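Local coordinates for complement factor MASP-3 (PDB 3DEM), which probably serves as a serine protease of the complement lectin pathway, carrying a calcium-binding CUB1-EGF-CUB2 region that interacts with mannan-binding lectin and ficolins, at residues G176-P181 and C193-E198; D226-K231 and V256-H261. All blocks are in the same frame, centred on the assembly; numbering follows the deposited sequence.

Interaction 1 (G176-P181 and C193-E198); sequences GVITSP and CLYTIE
Ile178 lies over one face of the Tyr195 ring. The touching atom is Ile178 CG2, which comes to 3.5 Å from Tyr195 CD1. Ile178 CG2 is 3.9 Å from the centroid of the Tyr195 ring, a CH-pi contact over the face. Chi1 of -51° sets Ile178 CG2 opposite its backbone N, on the side of the tyrosine, and CG1 opposite the carbonyl carbon, from where CD1 reaches Ile197. There Ile178 CD1 meets Ile197 CD1 at 3.8 Å. The two strands, 176-179 and 193-198, run antiparallel at 167° with their axes 9.3 Å apart. They belong to different sheets, stacked face to face in the beta sandwich of the second CUB domain, and these pairs pack between the two layers. Tyr195 reaches along the core to the end of strand 176-179. There Tyr195 OH is 3.0 Å from Thr179 O, and Pro181 CD packs 3.5 Å from the same Tyr195 OH. Trp271 meets the Tyr195 ring nearly at a right angle. Pro181 CG also rests 3.8 Å from Cys193 SG, which forms a disulfide with Cys166. Ser180 is held by the backbone N of Trp271, which donates to its OG.

Interaction 2 (D226-K231 and V256-H261); sequences DYIKIK and VLILFH. With CA (calcium ion), chain F.
Tyr227 and His261 face each other across a hydrogen-bonded antiparallel pair. Their rings are nearly parallel, at 14°, but offset so that little of one covers the other. The closer packing is by His261 CB, which sits over the Tyr227 ring, 3.7 Å from its centroid. Tyr227 OH in turn lies over one face of the imidazole. Tyr227 CG stands between its backbone N and carbonyl carbon (chi1 56°), which turns the ring to His261. Leu259 CD2 touches Tyr227 CE1 at 3.8 Å. Between the backbones, Tyr227 with His261, Lys229 with Leu259 and Lys231 with Leu257 each exchange two hydrogen bonds. The opposite face is apolar. Ile228 CG2 lies 3.9 Å from Ile258 CG2, the two side chains side by side. Ile230 CG2 meets Val256 CG1 at 3.6 Å. Just before the strand, Asp226 binds calcium with both carboxylate oxygens, OD2 at 2.3 Å and OD1 at 2.8 Å. Glu216, Asp263, Ser265 and two waters complete the site, and Tyr187 hydrogen-bonds Asp226 OD2. The two strands form the middle of a four-stranded CUB sheet, with 235-240 beyond strand 227-232, 192-198 beyond strand 255-261, and strand 205-209 packed against the isoleucine face.

Overall arrangement
Both contacts belong to the second CUB domain, and they follow one another along the chain. Interaction 1 comes first: strand 175-179 leads through Pro181 into a short connection, and 193-198, returning in the other layer, closes a first loop of 11 residues. Strand 205-209 follows before interaction 2 opens at Asp226. The chain then passes strands 235-240 and 249-250, and 256-261 closes the second, longer loop. The two loops neither nest nor cross. They meet in space, with centres about 9 Å apart, because strands 192-198 and 255-261 are neighbours in one sheet. Tyr195 and Ile197 probably hydrogen-bond there to Ile258 and Val256. Interaction 1 thus joins the two layers, while interaction 2 joins strands within one layer.

Interaction 1 (G176-P181 and C193-E198)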
loop_
_atom_site.group_PDB
_atom_site.type_symbol
_atom_site.label_atom_id
_atom_site.label_comp_id
_atom_site.label_asym_id
_atom_site.label_seq_id
_atom_site.Cartn_x
_atom_site.Cartn_y
_atom_site.Cartn_z
ATOM N N GLY A 176 48.415 24.607 -11.317
ATOM C CA GLY A 176 47.137 24.200 -10.752
ATOM C C GLY A 176 46.767 22.747 -10.960
ATOM O O GLY A 176 47.451 22.012 -11.667
ATOM N N VAL A 177 45.674 22.340 -10.323
ATOM C CA VAL A 177 45.173 20.974 -10.411
ATOM C C VAL A 177 43.718 20.976 -10.868
ATOM O O VAL A 177 42.898 21.769 -10.393
ATOM C CB VAL A 177 45.268 20.237 -9.057
ATOM C CG1 VAL A 177 44.685 18.833 -9.173
ATOM C CG2 VAL A 177 46.715 20.189 -8.573
ATOM N N ILE A 178 43.404 20.080 -11.794
ATOM C CA ILE A 178 42.065 19.982 -12.339
ATOM C C ILE A 178 41.669 18.512 -12.305
ATOM O O ILE A 178 42.491 17.641 -12.600
ATOM C CB ILE A 178 42.025 20.518 -13.786
ATOM C CG1 ILE A 178 42.664 21.911 -13.856
ATOM C CG2 ILE A 178 40.593 20.538 -14.331
ATOM C CD1 ILE A 178 42.534 22.600 -15.217
ATOM N N THR A 179 40.429 18.232 -11.912
ATOM C CA THR A 179 39.960 16.849 -11.832
ATOM C C THR A 179 38.525 16.729 -12.331
ATOM O O THR A 179 37.805 17.725 -12.438
ATOM C CB THR A 179 40.000 16.284 -10.380
ATOM O OG1 THR A 179 38.893 16.801 -9.625
ATOM C CG2 THR A 179 41.327 16.602 -9.659
ATOM N N SER A 180 38.117 15.500 -12.640
ATOM C CA SER A 180 36.713 15.192 -12.833
ATOM C C SER A 180 35.970 15.442 -11.518
ATOM O O SER A 180 36.565 15.391 -10.446
ATOM C CB SER A 180 36.557 13.736 -13.273
ATOM O OG SER A 180 37.204 12.859 -12.363
ATOM N N PRO A 181 34.663 15.738 -11.592
ATOM C CA PRO A 181 33.931 16.052 -10.360
ATOM C C PRO A 181 33.949 14.901 -9.355
ATOM O O PRO A 181 33.717 13.749 -9.727
ATOM C CB PRO A 181 32.503 16.317 -10.857
ATOM C CG PRO A 181 32.656 16.642 -12.309
ATOM C CD PRO A 181 33.803 15.821 -12.785
ATOM N N CYS A 193 31.479 19.036 -18.601
ATOM C CA CYS A 193 32.346 19.922 -17.835
ATOM C C CYS A 193 33.299 20.689 -18.729
ATOM O O CYS A 193 33.977 20.101 -19.574
ATOM C CB CYS A 193 33.158 19.116 -16.813
ATOM S SG CYS A 193 32.149 18.059 -15.767
ATOM N N LEU A 194 33.350 22.002 -18.528
ATOM C CA LEU A 194 34.263 22.873 -19.258
ATOM C C LEU A 194 35.257 23.477 -18.275
ATOM O O LEU A 194 34.879 24.304 -17.438
ATOM C CB LEU A 194 33.491 23.991 -19.964
ATOM C CG LEU A 194 32.433 23.562 -20.986
ATOM C CD1 LEU A 194 31.542 24.731 -21.397
ATOM C CD2 LEU A 194 33.065 22.917 -22.223
ATOM N N TYR A 195 36.515 23.045 -18.373
ATOM C CA TYR A 195 37.590 23.588 -17.558
ATOM C C TYR A 195 38.461 24.501 -18.406
ATOM O O TYR A 195 38.952 24.096 -19.466
ATOM C CB TYR A 195 38.442 22.466 -16.977
ATOM C CG TYR A 195 37.654 21.412 -16.237
ATOM C CD1 TYR A 195 37.341 21.564 -14.893
ATOM C CD2 TYR A 195 37.233 20.251 -16.886
ATOM C CE1 TYR A 195 36.627 20.587 -14.214
ATOM C CE2 TYR A 195 36.517 19.280 -16.222
ATOM C CZ TYR A 195 36.215 19.451 -14.893
ATOM O OH TYR A 195 35.503 18.477 -14.234
ATOM N N THR A 196 38.664 25.726 -17.936
ATOM C CA THR A 196 39.371 26.726 -18.724
ATOM C C THR A 196 40.630 27.246 -18.043
ATOM O O THR A 196 40.573 27.776 -16.928
ATOM C CB THR A 196 38.443 27.911 -19.042
ATOM O OG1 THR A 196 37.217 27.410 -19.574
ATOM C CG2 THR A 196 39.083 28.849 -20.052
ATOM N N ILE A 197 41.764 27.087 -18.721
ATOM C CA ILE A 197 43.021 27.631 -18.243
ATOM C C ILE A 197 43.319 28.870 -19.077
ATOM O O ILE A 197 43.356 28.802 -20.312
ATOM C CB ILE A 197 44.178 26.608 -18.347
ATOM C CG1 ILE A 197 43.823 25.314 -17.602
ATOM C CG2 ILE A 197 45.485 27.208 -17.804
ATOM C CD1 ILE A 197 44.792 24.181 -17.847
ATOM N N GLU A 198 43.481 30.008 -18.412
ATOM C CA GLU A 198 43.800 31.256 -19.094
ATOM C C GLU A 198 44.982 31.932 -18.425
ATOM O O GLU A 198 44.847 32.467 -17.329
ATOM C CB GLU A 198 42.607 32.209 -19.046
ATOM C CG GLU A 198 41.428 31.783 -19.887
ATOM C CD GLU A 198 41.255 32.643 -21.121
ATOM O OE1 GLU A 198 42.209 33.397 -21.452
ATOM O OE2 GLU A 198 40.164 32.568 -21.743
#

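Interaction 2 (D226-K231 and V256-H261)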
loop_
_atom_site.group_PDB
_atom_site.type_symbol
_atom_site.label_atom_id
_atom_site.label_comp_id
_atom_site.label_asym_id
_atom_site.label_seq_id
_atom_site.Cartn_x
_atom_site.Cartn_y
_atom_site.Cartn_z
ATOM N N ASP A 226 32.184 8.125 -22.782
ATOM C CA ASP A 226 32.728 9.271 -22.064
ATOM C C ASP A 226 34.071 9.654 -22.683
ATOM O O ASP A 226 34.712 8.835 -23.337
ATOM C CB ASP A 226 32.937 8.931 -20.588
ATOM C CG ASP A 226 31.711 8.290 -19.947
ATOM O OD1 ASP A 226 30.569 8.525 -20.412
ATOM O OD2 ASP A 226 31.896 7.551 -18.960
ATOM N N TYR A 227 34.506 10.893 -22.467
ATOM C CA TYR A 227 35.766 11.331 -23.046
ATOM C C TYR A 227 36.219 12.708 -22.593
ATOM O O TYR A 227 35.425 13.528 -22.120
ATOM C CB TYR A 227 35.684 11.312 -24.574
ATOM C CG TYR A 227 34.537 12.134 -25.129
ATOM C CD1 TYR A 227 34.670 13.500 -25.322
ATOM C CD2 TYR A 227 33.317 11.542 -25.455
ATOM C CE1 TYR A 227 33.631 14.256 -25.826
ATOM C CE2 TYR A 227 32.267 12.295 -25.964
ATOM C CZ TYR A 227 32.434 13.655 -26.144
ATOM O OH TYR A 227 31.401 14.422 -26.647
ATOM N N ILE A 228 37.520 12.938 -22.745
ATOM C CA ILE A 228 38.111 14.250 -22.618
ATOM C C ILE A 228 38.523 14.717 -24.008
ATOM O O ILE A 228 39.101 13.950 -24.783
ATOM C CB ILE A 228 39.387 14.205 -21.745
ATOM C CG1 ILE A 228 39.051 13.845 -20.301
ATOM C CG2 ILE A 228 40.125 15.542 -21.795
ATOM C CD1 ILE A 228 40.273 13.733 -19.410
ATOM N N LYS A 229 38.199 15.966 -24.320
ATOM C CA LYS A 229 38.768 16.657 -25.461
ATOM C C LYS A 229 39.514 17.866 -24.905
ATOM O O LYS A 229 39.086 18.478 -23.920
ATOM C CB LYS A 229 37.678 17.146 -26.410
ATOM C CG LYS A 229 37.036 16.081 -27.281
ATOM C CD LYS A 229 35.756 16.637 -27.922
ATOM C CE LYS A 229 35.160 15.693 -28.962
ATOM N NZ LYS A 229 33.987 16.315 -29.669
ATOM N N ILE A 230 40.623 18.211 -25.539
ATOM C CA ILE A 230 41.403 19.358 -25.117
ATOM C C ILE A 230 41.643 20.270 -26.306
ATOM O O ILE A 230 42.344 19.900 -27.249
ATOM C CB ILE A 230 42.753 18.931 -24.524
ATOM C CG1 ILE A 230 42.537 18.001 -23.320
ATOM C CG2 ILE A 230 43.575 20.160 -24.154
ATOM C CD1 ILE A 230 43.822 17.457 -22.720
ATOM N N LYS A 231 41.049 21.458 -26.267
ATOM C CA LYS A 231 41.250 22.420 -27.338
ATOM C C LYS A 231 42.366 23.408 -27.015
ATOM O O LYS A 231 42.309 24.131 -26.019
ATOM C CB LYS A 231 39.957 23.169 -27.682
ATOM C CG LYS A 231 40.140 24.163 -28.817
ATOM C CD LYS A 231 38.821 24.663 -29.380
ATOM C CE LYS A 231 39.060 25.539 -30.595
ATOM N NZ LYS A 231 37.821 26.193 -31.084
ATOM N N VAL A 256 43.952 27.063 -22.586
ATOM C CA VAL A 256 43.588 25.690 -22.891
ATOM C C VAL A 256 42.160 25.423 -22.435
ATOM O O VAL A 256 41.741 25.886 -21.368
ATOM C CB VAL A 256 44.535 24.687 -22.179
ATOM C CG1 VAL A 256 44.071 23.261 -22.404
ATOM C CG2 VAL A 256 45.981 24.878 -22.651
ATOM N N LEU A 257 41.408 24.690 -23.248
ATOM C CA LEU A 257 40.092 24.227 -22.833
ATOM C C LEU A 257 40.057 22.712 -22.706
ATOM O O LEU A 257 40.458 21.991 -23.619
ATOM C CB LEU A 257 39.006 24.686 -23.808
ATOM C CG LEU A 257 37.630 24.064 -23.550
ATOM C CD1 LEU A 257 36.960 24.676 -22.313
ATOM C CD2 LEU A 257 36.731 24.185 -24.775
ATOM N N ILE A 258 39.576 22.236 -21.565
ATOM C CA ILE A 258 39.377 20.817 -21.347
ATOM C C ILE A 258 37.876 20.566 -21.269
ATOM O O ILE A 258 37.174 21.148 -20.431
ATOM C CB ILE A 258 40.057 20.341 -20.051
ATOM C CG1 ILE A 258 41.566 20.612 -20.109
ATOM C CG2 ILE A 258 39.801 18.858 -19.819
ATOM C CD1 ILE A 258 42.178 20.926 -18.768
ATOM N N LEU A 259 37.386 19.716 -22.163
ATOM C CA LEU A 259 35.999 19.296 -22.147
ATOM C C LEU A 259 35.912 17.848 -21.677
ATOM O O LEU A 259 36.581 16.965 -22.224
ATOM C CB LEU A 259 35.369 19.449 -23.535
ATOM C CG LEU A 259 33.899 19.019 -23.678
ATOM C CD1 LEU A 259 33.163 19.834 -24.736
ATOM C CD2 LEU A 259 33.780 17.529 -23.981
ATOM N N PHE A 260 35.100 17.618 -20.652
ATOM C CA PHE A 260 34.853 16.275 -20.157
ATOM C C PHE A 260 33.384 15.912 -20.306
ATOM O O PHE A 260 32.518 16.544 -19.708
ATOM C CB PHE A 260 35.298 16.131 -18.695
ATOM C CG PHE A 260 35.069 14.756 -18.121
ATOM C CD1 PHE A 260 35.465 13.622 -18.824
ATOM C CD2 PHE A 260 34.474 14.597 -16.875
ATOM C CE1 PHE A 260 35.258 12.351 -18.299
ATOM C CE2 PHE A 260 34.264 13.331 -16.340
ATOM C CZ PHE A 260 34.658 12.204 -17.055
ATOM N N HIS A 261 33.113 14.897 -21.116
ATOM C CA HIS A 261 31.745 14.460 -21.375
ATOM C C HIS A 261 31.501 13.112 -20.711
ATOM O O HIS A 261 32.322 12.208 -20.831
ATOM C CB HIS A 261 31.501 14.345 -22.886
ATOM C CG HIS A 261 30.115 13.897 -23.253
ATOM N ND1 HIS A 261 29.781 12.570 -23.431
ATOM C CD2 HIS A 261 28.985 14.602 -23.496
ATOM C CE1 HIS A 261 28.502 12.477 -23.750
ATOM N NE2 HIS A 261 27.995 13.696 -23.798
HETATM CA CA CA F . 29.818 6.541 -18.625
HETATM O O HOH W 1 29.045 8.379 -17.300
HETATM O O HOH W 2 31.037 5.931 -16.653
#